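Local coordinates for protein phenolic acid decarboxylase (Sedimentibacter hydroxybenzoicus, PDB 7AE5) that catalyses the reversible, non-oxidative decarboxylation of 4-hydroxybenzoate and 3,4-dihydroxybenzoate as an oxygen-sensitive UbiD-family enzyme that uses prenylated FMN and manganese, at residues 328-333 against 338-343; 6-11 against 304-309; 69-74 against 84-89. One frame throughout, in Å; residues are numbered along the deposited sequence.

How the interactions relate
From the N terminus, residues 6-11 open the longest loop, which interaction 2 closes 293 residues later by setting helix 8-17 against strand 304-306. Interaction 3 lies within that span and closes a short loop between helices 71-77 and 86-96; the two contacts touch where Phe11 CZ reaches Asn73 O at 3.5 Å. Interaction 1 comes after both in series, folding helix 323-336 back on strand 340-347 in the C-terminal domain. It does not touch interaction 3, its nearest atoms being about 5 Å away, yet helix 86-96 joins them: its first turn belongs to interaction 3, and Phe90, Tyr91 and Asn94 pack on interaction 1.

Interaction 1: residues 328-333 against 338-343; sequences PLYKQL and PEVVAV
Tyr330 lies along the strand that follows its own helix, touching every residue from Val340 to Val343. CG stands anti to the backbone N (chi1 165°), which lays the ring alongside the backbone of the strand. Its CE1 comes within 3.3 Å of Val341 O, approaching obliquely, whereas Val340 O lies at the ring edge. CD1 meets Val340 CG1 at 4.0 Å as the two side chains slide past each other in opposite directions.

Val343 fills the angle at the root of the tyrosine: its CG2 sits 3.6 Å from Tyr330 CA and also touches Leu333 CD1 at 3.9 Å, the leucine and valine side chains crossing at about a right angle. Leu329 CB and Leu333 CB add looser apolar contacts to Val343 CG1 and Val340 CG2. No hydrogen bond joins the segments, and the contact is mainly apolar packing. With an alanine in place of Tyr330, a gap would probably open beside Val340 and Ala342, and Phe90 would lose its edge-to-face ring partner.

Elsewhere the contact is looser. Lys331 points away from the strand, Gln332 is partly exposed, and Pro338 is exposed to solvent. The Val341 side chain points away, and at the classic beta bulge, where both it and Ala342 face Ser356, Ala342 does too, before Val343 turns back toward the helix.

The axes of helix segment 328-333 and strand segment 340-343 run nearly antiparallel, at 159°, and approach to 7.6 Å. Helix 86-96 covers the Tyr330 side, where Tyr91 OH bonds to Val341 O; helix 364-372 packs on Leu333 and Val340, and strand 352-357 pairs with strand 340-347, an outermost strand of the C-terminal sheet within this chain.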
loop_
_atom_site.group_PDB
_atom_site.type_symbol
_atom_site.label_atom_id
_atom_site.label_comp_id
_atom_site.label_asym_id
_atom_site.label_seq_id
_atom_site.Cartn_x
_atom_site.Cartn_y
_atom_site.Cartn_z
ATOM N N PRO C 328 -26.399 9.694 -20.121
ATOM C CA PRO C 328 -26.982 8.507 -19.470
ATOM C C PRO C 328 -26.381 8.209 -18.109
ATOM O O PRO C 328 -27.124 7.894 -17.172
ATOM C CB PRO C 328 -26.705 7.382 -20.477
ATOM C CG PRO C 328 -26.571 8.076 -21.780
ATOM C CD PRO C 328 -25.886 9.367 -21.462
ATOM N N LEU C 329 -25.055 8.306 -17.968
ATOM C CA LEU C 329 -24.436 8.061 -16.669
ATOM C C LEU C 329 -24.905 9.077 -15.636
ATOM O O LEU C 329 -25.135 8.730 -14.472
ATOM C CB LEU C 329 -22.912 8.090 -16.794
ATOM C CG LEU C 329 -22.264 6.921 -17.537
ATOM C CD1 LEU C 329 -20.786 7.188 -17.771
ATOM C CD2 LEU C 329 -22.462 5.628 -16.764
ATOM N N TYR C 330 -25.051 10.339 -16.047
ATOM C CA TYR C 330 -25.557 11.360 -15.136
ATOM C C TYR C 330 -26.962 11.021 -14.654
ATOM O O TYR C 330 -27.281 11.200 -13.473
ATOM C CB TYR C 330 -25.534 12.727 -15.825
ATOM C CG TYR C 330 -26.346 13.792 -15.125
ATOM C CD1 TYR C 330 -25.857 14.439 -13.997
ATOM C CD2 TYR C 330 -27.601 14.156 -15.596
ATOM C CE1 TYR C 330 -26.599 15.415 -13.356
ATOM C CE2 TYR C 330 -28.351 15.130 -14.962
ATOM C CZ TYR C 330 -27.844 15.757 -13.843
ATOM O OH TYR C 330 -28.587 16.727 -13.209
ATOM N N LYS C 331 -27.813 10.519 -15.552
ATOM C CA LYS C 331 -29.179 10.183 -15.164
ATOM C C LYS C 331 -29.213 8.981 -14.226
ATOM O O LYS C 331 -30.044 8.929 -13.313
ATOM C CB LYS C 331 -30.028 9.919 -16.407
ATOM C CG LYS C 331 -30.416 11.172 -17.176
ATOM C CD LYS C 331 -31.366 10.838 -18.314
ATOM C CE LYS C 331 -31.774 12.079 -19.088
ATOM N NZ LYS C 331 -32.337 13.139 -18.206
ATOM N N GLN C 332 -28.325 8.005 -14.435
ATOM C CA GLN C 332 -28.274 6.856 -13.535
ATOM C C GLN C 332 -27.784 7.259 -12.150
ATOM O O GLN C 332 -28.321 6.794 -11.139
ATOM C CB GLN C 332 -27.384 5.758 -14.122
ATOM C CG GLN C 332 -27.708 5.403 -15.564
ATOM C CD GLN C 332 -26.785 4.343 -16.137
ATOM O OE1 GLN C 332 -25.675 4.141 -15.650
ATOM N NE2 GLN C 332 -27.238 3.670 -17.189
ATOM N N LEU C 333 -26.764 8.120 -12.083
ATOM C CA LEU C 333 -26.301 8.609 -10.786
ATOM C C LEU C 333 -27.369 9.452 -10.104
ATOM O O LEU C 333 -27.566 9.355 -8.887
ATOM C CB LEU C 333 -25.018 9.424 -10.954
ATOM C CG LEU C 333 -23.738 8.724 -11.410
ATOM C CD1 LEU C 333 -22.529 9.586 -11.074
ATOM C CD2 LEU C 333 -23.609 7.352 -10.774
ATOM N N PRO C 338 -29.369 12.807 -5.879
ATOM C CA PRO C 338 -29.729 14.116 -6.445
ATOM C C PRO C 338 -28.676 15.189 -6.217
ATOM O O PRO C 338 -28.779 16.266 -6.818
ATOM C CB PRO C 338 -31.043 14.453 -5.727
ATOM C CG PRO C 338 -30.941 13.693 -4.428
ATOM C CD PRO C 338 -30.309 12.394 -4.823
ATOM N N GLU C 339 -27.666 14.928 -5.386
ATOM C CA GLU C 339 -26.596 15.889 -5.153
ATOM C C GLU C 339 -25.630 15.987 -6.322
ATOM O O GLU C 339 -24.840 16.936 -6.376
ATOM C CB GLU C 339 -25.838 15.509 -3.887
ATOM C CG GLU C 339 -26.678 15.653 -2.641
ATOM C CD GLU C 339 -27.225 14.321 -2.174
ATOM O OE1 GLU C 339 -27.733 14.249 -1.038
ATOM O OE2 GLU C 339 -27.133 13.337 -2.941
ATOM N N VAL C 340 -25.672 15.039 -7.255
ATOM C CA VAL C 340 -24.776 15.079 -8.400
ATOM C C VAL C 340 -25.190 16.213 -9.328
ATOM O O VAL C 340 -26.362 16.332 -9.710
ATOM C CB VAL C 340 -24.771 13.730 -9.128
ATOM C CG1 VAL C 340 -24.061 13.855 -10.464
ATOM C CG2 VAL C 340 -24.104 12.675 -8.261
ATOM N N VAL C 341 -24.225 17.049 -9.699
ATOM C CA VAL C 341 -24.497 18.215 -10.532
ATOM C C VAL C 341 -24.257 17.916 -12.008
ATOM O O VAL C 341 -25.059 18.305 -12.861
ATOM C CB VAL C 341 -23.643 19.403 -10.041
ATOM C CG1 VAL C 341 -23.771 20.587 -10.977
ATOM C CG2 VAL C 341 -24.057 19.799 -8.633
ATOM N N ALA C 342 -23.168 17.221 -12.334
ATOM C CA ALA C 342 -22.844 16.918 -13.721
ATOM C C ALA C 342 -21.854 15.764 -13.773
ATOM O O ALA C 342 -21.096 15.534 -12.827
ATOM C CB ALA C 342 -22.266 18.140 -14.444
ATOM N N VAL C 343 -21.870 15.045 -14.893
ATOM C CA VAL C 343 -20.943 13.950 -15.155
ATOM C C VAL C 343 -20.239 14.235 -16.475
ATOM O O VAL C 343 -20.895 14.427 -17.507
ATOM C CB VAL C 343 -21.654 12.588 -15.200
ATOM C CG1 VAL C 343 -20.678 11.494 -15.616
ATOM C CG2 VAL C 343 -22.269 12.269 -13.847
#

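Interaction 2: residues 6-11 against 304-309; sequences KDLREF and IFENLY
Leu8 grips the side chain of Glu306 with both of its methyl groups. CD1 lies 3.8 Å from Glu306 CD, at the carboxylate, while CD2 rests lower on the same chain, 3.8 Å from Glu306 CB. CD2 also brushes Ile304 CG2 at 4.3 Å. The leucine reaches the strand because its CG is anti to the backbone N (chi1 170°), directing the isobutyl group off the first turn of the helix. Beside it, the extended Arg9 side chain passes Ile304, its NE 4.1 Å from Ile304 CD1, with the methyl oblique to the guanidinium plane.

The contact joins the start of helix 8-17 to strand 304-306, an outermost strand, within this chain, of a mixed sheet whose neighbouring strand 62-65 brings Val64 against Leu8, Ile304 and Glu306. Asp7, the N-cap, holds the helix start: its OD1 accepts from Glu10 N at 2.9 Å, nearly along the C-O axis. Glu258 ties the segments together, pairing with Arg9 NE and accepting from Ile304 N, while Lys145 and the backbone N of Asn209 fix the Glu306 carboxylate.

A buried carboxylate is thus held by polar partners at both oxygens and shielded by leucine methyls, which probably strengthens its ion pair with Lys145. The side chain of Glu306 is about 9 Å from that of Thr166, predicted to bind prenylated FMN, which is consistent with a place near the cofactor site.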
loop_
_atom_site.group_PDB
_atom_site.type_symbol
_atom_site.label_atom_id
_atom_site.label_comp_id
_atom_site.label_asym_id
_atom_site.label_seq_id
_atom_site.Cartn_x
_atom_site.Cartn_y
_atom_site.Cartn_z
ATOM N N LYS C 6 -32.745 19.905 -41.694
ATOM C CA LYS C 6 -33.388 18.832 -42.441
ATOM C C LYS C 6 -32.391 17.888 -43.098
ATOM O O LYS C 6 -32.772 16.774 -43.476
ATOM C CB LYS C 6 -34.315 19.416 -43.511
ATOM C CG LYS C 6 -35.785 19.444 -43.125
ATOM C CD LYS C 6 -36.674 19.431 -44.357
ATOM C CE LYS C 6 -36.294 20.541 -45.325
ATOM N NZ LYS C 6 -37.414 20.895 -46.244
ATOM N N ASP C 7 -31.136 18.303 -43.246
ATOM C CA ASP C 7 -30.109 17.479 -43.873
ATOM C C ASP C 7 -28.742 18.038 -43.486
ATOM O O ASP C 7 -28.633 18.912 -42.620
ATOM C CB ASP C 7 -30.308 17.415 -45.394
ATOM C CG ASP C 7 -30.396 18.791 -46.040
ATOM O OD1 ASP C 7 -29.743 19.740 -45.560
ATOM O OD2 ASP C 7 -31.132 18.923 -47.042
ATOM N N LEU C 8 -27.696 17.530 -44.139
ATOM C CA LEU C 8 -26.342 17.997 -43.865
ATOM C C LEU C 8 -26.058 19.346 -44.511
ATOM O O LEU C 8 -25.312 20.154 -43.944
ATOM C CB LEU C 8 -25.328 16.956 -44.347
ATOM C CG LEU C 8 -23.849 17.350 -44.372
ATOM C CD1 LEU C 8 -23.244 17.245 -42.983
ATOM C CD2 LEU C 8 -23.084 16.487 -45.363
ATOM N N ARG C 9 -26.648 19.611 -45.680
ATOM C CA ARG C 9 -26.357 20.849 -46.400
ATOM C C ARG C 9 -26.828 22.070 -45.623
ATOM O O ARG C 9 -26.151 23.104 -45.611
ATOM C CB ARG C 9 -27.003 20.811 -47.783
ATOM C CG ARG C 9 -26.597 19.604 -48.596
ATOM C CD ARG C 9 -27.128 19.673 -50.011
ATOM N NE ARG C 9 -26.682 18.533 -50.802
ATOM C CZ ARG C 9 -26.697 18.490 -52.128
ATOM N NH1 ARG C 9 -27.132 19.511 -52.847
ATOM N NH2 ARG C 9 -26.263 17.395 -52.746
ATOM N N GLU C 10 -27.994 21.976 -44.980
ATOM C CA GLU C 10 -28.442 23.061 -44.116
ATOM C C GLU C 10 -27.456 23.292 -42.978
ATOM O O GLU C 10 -27.139 24.438 -42.642
ATOM C CB GLU C 10 -29.835 22.759 -43.565
ATOM C CG GLU C 10 -30.968 23.047 -44.538
ATOM C CD GLU C 10 -32.301 22.504 -44.056
ATOM O OE1 GLU C 10 -32.434 22.246 -42.841
ATOM O OE2 GLU C 10 -33.214 22.336 -44.893
ATOM N N PHE C 11 -26.948 22.209 -42.384
ATOM C CA PHE C 11 -25.974 22.342 -41.307
ATOM C C PHE C 11 -24.652 22.898 -41.821
ATOM O O PHE C 11 -24.004 23.700 -41.139
ATOM C CB PHE C 11 -25.760 20.992 -40.625
ATOM C CG PHE C 11 -24.833 21.049 -39.447
ATOM C CD1 PHE C 11 -25.120 21.862 -38.362
ATOM C CD2 PHE C 11 -23.676 20.290 -39.421
ATOM C CE1 PHE C 11 -24.270 21.918 -37.276
ATOM C CE2 PHE C 11 -22.823 20.340 -38.335
ATOM C CZ PHE C 11 -23.119 21.155 -37.261
ATOM N N ILE C 304 -22.583 14.749 -51.337
ATOM C CA ILE C 304 -21.414 15.165 -50.575
ATOM C C ILE C 304 -21.011 14.014 -49.665
ATOM O O ILE C 304 -21.796 13.585 -48.810
ATOM C CB ILE C 304 -21.695 16.438 -49.764
ATOM C CG1 ILE C 304 -21.920 17.622 -50.707
ATOM C CG2 ILE C 304 -20.551 16.716 -48.815
ATOM C CD1 ILE C 304 -22.630 18.796 -50.067
ATOM N N PHE C 305 -19.791 13.516 -49.850
ATOM C CA PHE C 305 -19.275 12.398 -49.064
ATOM C C PHE C 305 -18.856 12.925 -47.698
ATOM O O PHE C 305 -17.743 13.429 -47.526
ATOM C CB PHE C 305 -18.109 11.730 -49.787
ATOM C CG PHE C 305 -17.532 10.541 -49.061
ATOM C CD1 PHE C 305 -18.304 9.802 -48.177
ATOM C CD2 PHE C 305 -16.216 10.157 -49.272
ATOM C CE1 PHE C 305 -17.773 8.710 -47.514
ATOM C CE2 PHE C 305 -15.680 9.063 -48.612
ATOM C CZ PHE C 305 -16.460 8.339 -47.733
ATOM N N GLU C 306 -19.750 12.806 -46.720
ATOM C CA GLU C 306 -19.450 13.213 -45.351
ATOM C C GLU C 306 -18.698 12.080 -44.665
ATOM O O GLU C 306 -19.290 11.057 -44.306
ATOM C CB GLU C 306 -20.730 13.561 -44.597
ATOM C CG GLU C 306 -20.482 14.095 -43.189
ATOM C CD GLU C 306 -21.660 13.888 -42.256
ATOM O OE1 GLU C 306 -22.674 13.305 -42.691
ATOM O OE2 GLU C 306 -21.574 14.314 -41.085
ATOM N N ASN C 307 -17.391 12.256 -44.492
ATOM C CA ASN C 307 -16.540 11.241 -43.896
ATOM C C ASN C 307 -15.807 11.827 -42.699
ATOM O O ASN C 307 -15.737 13.045 -42.519
ATOM C CB ASN C 307 -15.538 10.683 -44.912
ATOM C CG ASN C 307 -15.293 9.200 -44.729
ATOM O OD1 ASN C 307 -16.170 8.463 -44.277
ATOM N ND2 ASN C 307 -14.097 8.749 -45.091
ATOM N N LEU C 308 -15.250 10.936 -41.882
ATOM C CA LEU C 308 -14.652 11.303 -40.608
ATOM C C LEU C 308 -13.212 10.821 -40.545
ATOM O O LEU C 308 -12.905 9.697 -40.953
ATOM C CB LEU C 308 -15.466 10.710 -39.439
ATOM C CG LEU C 308 -14.890 10.593 -38.021
ATOM C CD1 LEU C 308 -16.026 10.631 -37.018
ATOM C CD2 LEU C 308 -14.090 9.306 -37.821
ATOM N N TYR C 309 -12.332 11.674 -40.032
ATOM C CA TYR C 309 -10.983 11.263 -39.678
ATOM C C TYR C 309 -10.910 10.964 -38.186
ATOM O O TYR C 309 -11.455 11.708 -37.365
ATOM C CB TYR C 309 -9.942 12.331 -40.027
ATOM C CG TYR C 309 -8.562 11.966 -39.517
ATOM C CD1 TYR C 309 -7.780 11.031 -40.186
ATOM C CD2 TYR C 309 -8.057 12.527 -38.349
ATOM C CE1 TYR C 309 -6.529 10.682 -39.719
ATOM C CE2 TYR C 309 -6.807 12.182 -37.874
ATOM C CZ TYR C 309 -6.047 11.257 -38.564
ATOM O OH TYR C 309 -4.799 10.904 -38.099
#

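Interaction 3: residues 69-74 against 84-89; sequences GSWQNH and TSTKDQ
The side-chain amide of Gln89 bonds at both ends to the facing segment. His74 ND1 donates to Gln89 OE1 at 2.6 Å, meeting the oxygen nearly in line with its C=O, although OE1 lies somewhat out of the imidazole plane. At the other end, Gln89 NE2 donates to Trp71 O at 2.9 Å. Both of these bonds are bent at the hydrogen, with N-H...O angles of 142° for the histidine and 147° for the amide. The same nitrogen gives a straighter bond to Thr84 O at 3.0 Å, in the plane of the amide. Three bonds therefore fix the amide's rotation and give the Trp71 carbonyl a side-chain donor.

Both segments are helix starts of the UbiD N-terminal region, each opened by a serine N-cap: Ser70 OG accepts from Asn73 N, and Ser85 OG from Asp88 N. The loop between helices 71-77 and 86-96 sets the two capped first turns side by side, with Gln89 bridging them.

Beyond the amide, Thr86 sits over one face of the Trp71 indole. Its CG2, anti to the backbone N, makes a CH-pi contact 3.7 Å from the centroid of the six-membered ring, while OG1 lies above the same face, 3.5 Å from Trp71 CD2. The indole in turn places CZ3 3.7 Å above the centre of the His74 ring, and its edge faces Gln89 OE1. Leu323 of helix 323-336 packs on Trp71, His74 and Gln89, Met346 of strand 340-347 touches Trp71 and Thr86, and Tyr319 meets the indole edge-to-face.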
loop_
_atom_site.group_PDB
_atom_site.type_symbol
_atom_site.label_atom_id
_atom_site.label_comp_id
_atom_site.label_asym_id
_atom_site.label_seq_id
_atom_site.Cartn_x
_atom_site.Cartn_y
_atom_site.Cartn_z
ATOM N N GLY C 69 -16.296 18.084 -35.414
ATOM C CA GLY C 69 -15.027 18.108 -34.708
ATOM C C GLY C 69 -14.659 19.342 -33.906
ATOM O O GLY C 69 -13.512 19.794 -33.974
ATOM N N SER C 70 -15.597 19.877 -33.131
ATOM C CA SER C 70 -15.320 20.992 -32.231
ATOM C C SER C 70 -16.574 21.271 -31.421
ATOM O O SER C 70 -17.688 20.949 -31.841
ATOM C CB SER C 70 -14.888 22.257 -32.982
ATOM O OG SER C 70 -15.967 22.837 -33.699
ATOM N N TRP C 71 -16.377 21.883 -30.251
ATOM C CA TRP C 71 -17.513 22.259 -29.423
ATOM C C TRP C 71 -18.327 23.385 -30.042
ATOM O O TRP C 71 -19.500 23.549 -29.690
ATOM C CB TRP C 71 -17.039 22.645 -28.023
ATOM C CG TRP C 71 -16.566 21.459 -27.251
ATOM C CD1 TRP C 71 -15.310 21.237 -26.765
ATOM C CD2 TRP C 71 -17.339 20.301 -26.912
ATOM N NE1 TRP C 71 -15.262 20.024 -26.121
ATOM C CE2 TRP C 71 -16.493 19.428 -26.201
ATOM C CE3 TRP C 71 -18.667 19.923 -27.134
ATOM C CZ2 TRP C 71 -16.932 18.200 -25.709
ATOM C CZ3 TRP C 71 -19.101 18.704 -26.645
ATOM C CH2 TRP C 71 -18.236 17.858 -25.940
ATOM N N GLN C 72 -17.736 24.158 -30.953
ATOM C CA GLN C 72 -18.518 25.126 -31.714
ATOM C C GLN C 72 -19.470 24.416 -32.667
ATOM O O GLN C 72 -20.668 24.724 -32.707
ATOM C CB GLN C 72 -17.591 26.073 -32.480
ATOM C CG GLN C 72 -16.956 27.169 -31.631
ATOM C CD GLN C 72 -15.949 26.631 -30.630
ATOM O OE1 GLN C 72 -15.336 25.586 -30.849
ATOM N NE2 GLN C 72 -15.772 27.348 -29.526
ATOM N N ASN C 73 -18.954 23.455 -33.438
ATOM C CA ASN C 73 -19.806 22.677 -34.333
ATOM C C ASN C 73 -20.833 21.870 -33.547
ATOM O O ASN C 73 -21.984 21.728 -33.977
ATOM C CB ASN C 73 -18.950 21.747 -35.193
ATOM C CG ASN C 73 -17.942 22.498 -36.037
ATOM O OD1 ASN C 73 -17.704 23.687 -35.830
ATOM N ND2 ASN C 73 -17.332 21.800 -36.988
ATOM N N HIS C 74 -20.427 21.328 -32.397
ATOM C CA HIS C 74 -21.352 20.588 -31.545
ATOM C C HIS C 74 -22.466 21.490 -31.031
ATOM O O HIS C 74 -23.635 21.088 -31.000
ATOM C CB HIS C 74 -20.585 19.960 -30.380
ATOM C CG HIS C 74 -21.336 18.882 -29.662
ATOM N ND1 HIS C 74 -22.334 19.149 -28.749
ATOM C CD2 HIS C 74 -21.220 17.533 -29.708
ATOM C CE1 HIS C 74 -22.806 18.012 -28.270
ATOM N NE2 HIS C 74 -22.147 17.016 -28.837
ATOM N N THR C 84 -21.245 28.304 -26.834
ATOM C CA THR C 84 -21.833 27.709 -25.642
ATOM C C THR C 84 -20.854 26.748 -24.980
ATOM O O THR C 84 -20.305 25.855 -25.631
ATOM C CB THR C 84 -23.127 26.978 -26.003
ATOM O OG1 THR C 84 -24.037 27.892 -26.627
ATOM C CG2 THR C 84 -23.776 26.394 -24.760
ATOM N N SER C 85 -20.631 26.949 -23.684
ATOM C CA SER C 85 -19.715 26.103 -22.936
ATOM C C SER C 85 -20.163 24.647 -22.994
ATOM O O SER C 85 -21.335 24.334 -23.220
ATOM C CB SER C 85 -19.629 26.563 -21.481
ATOM O OG SER C 85 -20.645 25.956 -20.702
ATOM N N THR C 86 -19.200 23.746 -22.786
ATOM C CA THR C 86 -19.496 22.320 -22.853
ATOM C C THR C 86 -20.477 21.909 -21.761
ATOM O O THR C 86 -21.364 21.079 -21.993
ATOM C CB THR C 86 -18.201 21.513 -22.754
ATOM O OG1 THR C 86 -17.317 21.904 -23.812
ATOM C CG2 THR C 86 -18.487 20.025 -22.877
ATOM N N LYS C 87 -20.339 22.489 -20.566
ATOM C CA LYS C 87 -21.269 22.191 -19.481
ATOM C C LYS C 87 -22.695 22.572 -19.863
ATOM O O LYS C 87 -23.639 21.811 -19.623
ATOM C CB LYS C 87 -20.838 22.921 -18.210
ATOM C CG LYS C 87 -21.857 22.880 -17.081
ATOM C CD LYS C 87 -21.337 23.614 -15.852
ATOM C CE LYS C 87 -21.763 22.932 -14.558
ATOM N NZ LYS C 87 -21.780 23.884 -13.395
ATOM N N ASP C 88 -22.870 23.751 -20.468
ATOM C CA ASP C 88 -24.209 24.178 -20.864
ATOM C C ASP C 88 -24.749 23.320 -22.001
ATOM O O ASP C 88 -25.955 23.054 -22.064
ATOM C CB ASP C 88 -24.198 25.654 -21.257
ATOM C CG ASP C 88 -24.287 26.575 -20.055
ATOM O OD1 ASP C 88 -23.949 27.769 -20.194
ATOM O OD2 ASP C 88 -24.692 26.106 -18.970
ATOM N N GLN C 89 -23.876 22.882 -22.913
ATOM C CA GLN C 89 -24.296 21.915 -23.923
ATOM C C GLN C 89 -24.723 20.607 -23.275
ATOM O O GLN C 89 -25.653 19.942 -23.745
ATOM C CB GLN C 89 -23.168 21.664 -24.927
ATOM C CG GLN C 89 -22.748 22.873 -25.749
ATOM C CD GLN C 89 -21.861 22.492 -26.923
ATOM O OE1 GLN C 89 -22.148 21.541 -27.649
ATOM N NE2 GLN C 89 -20.775 23.234 -27.111
#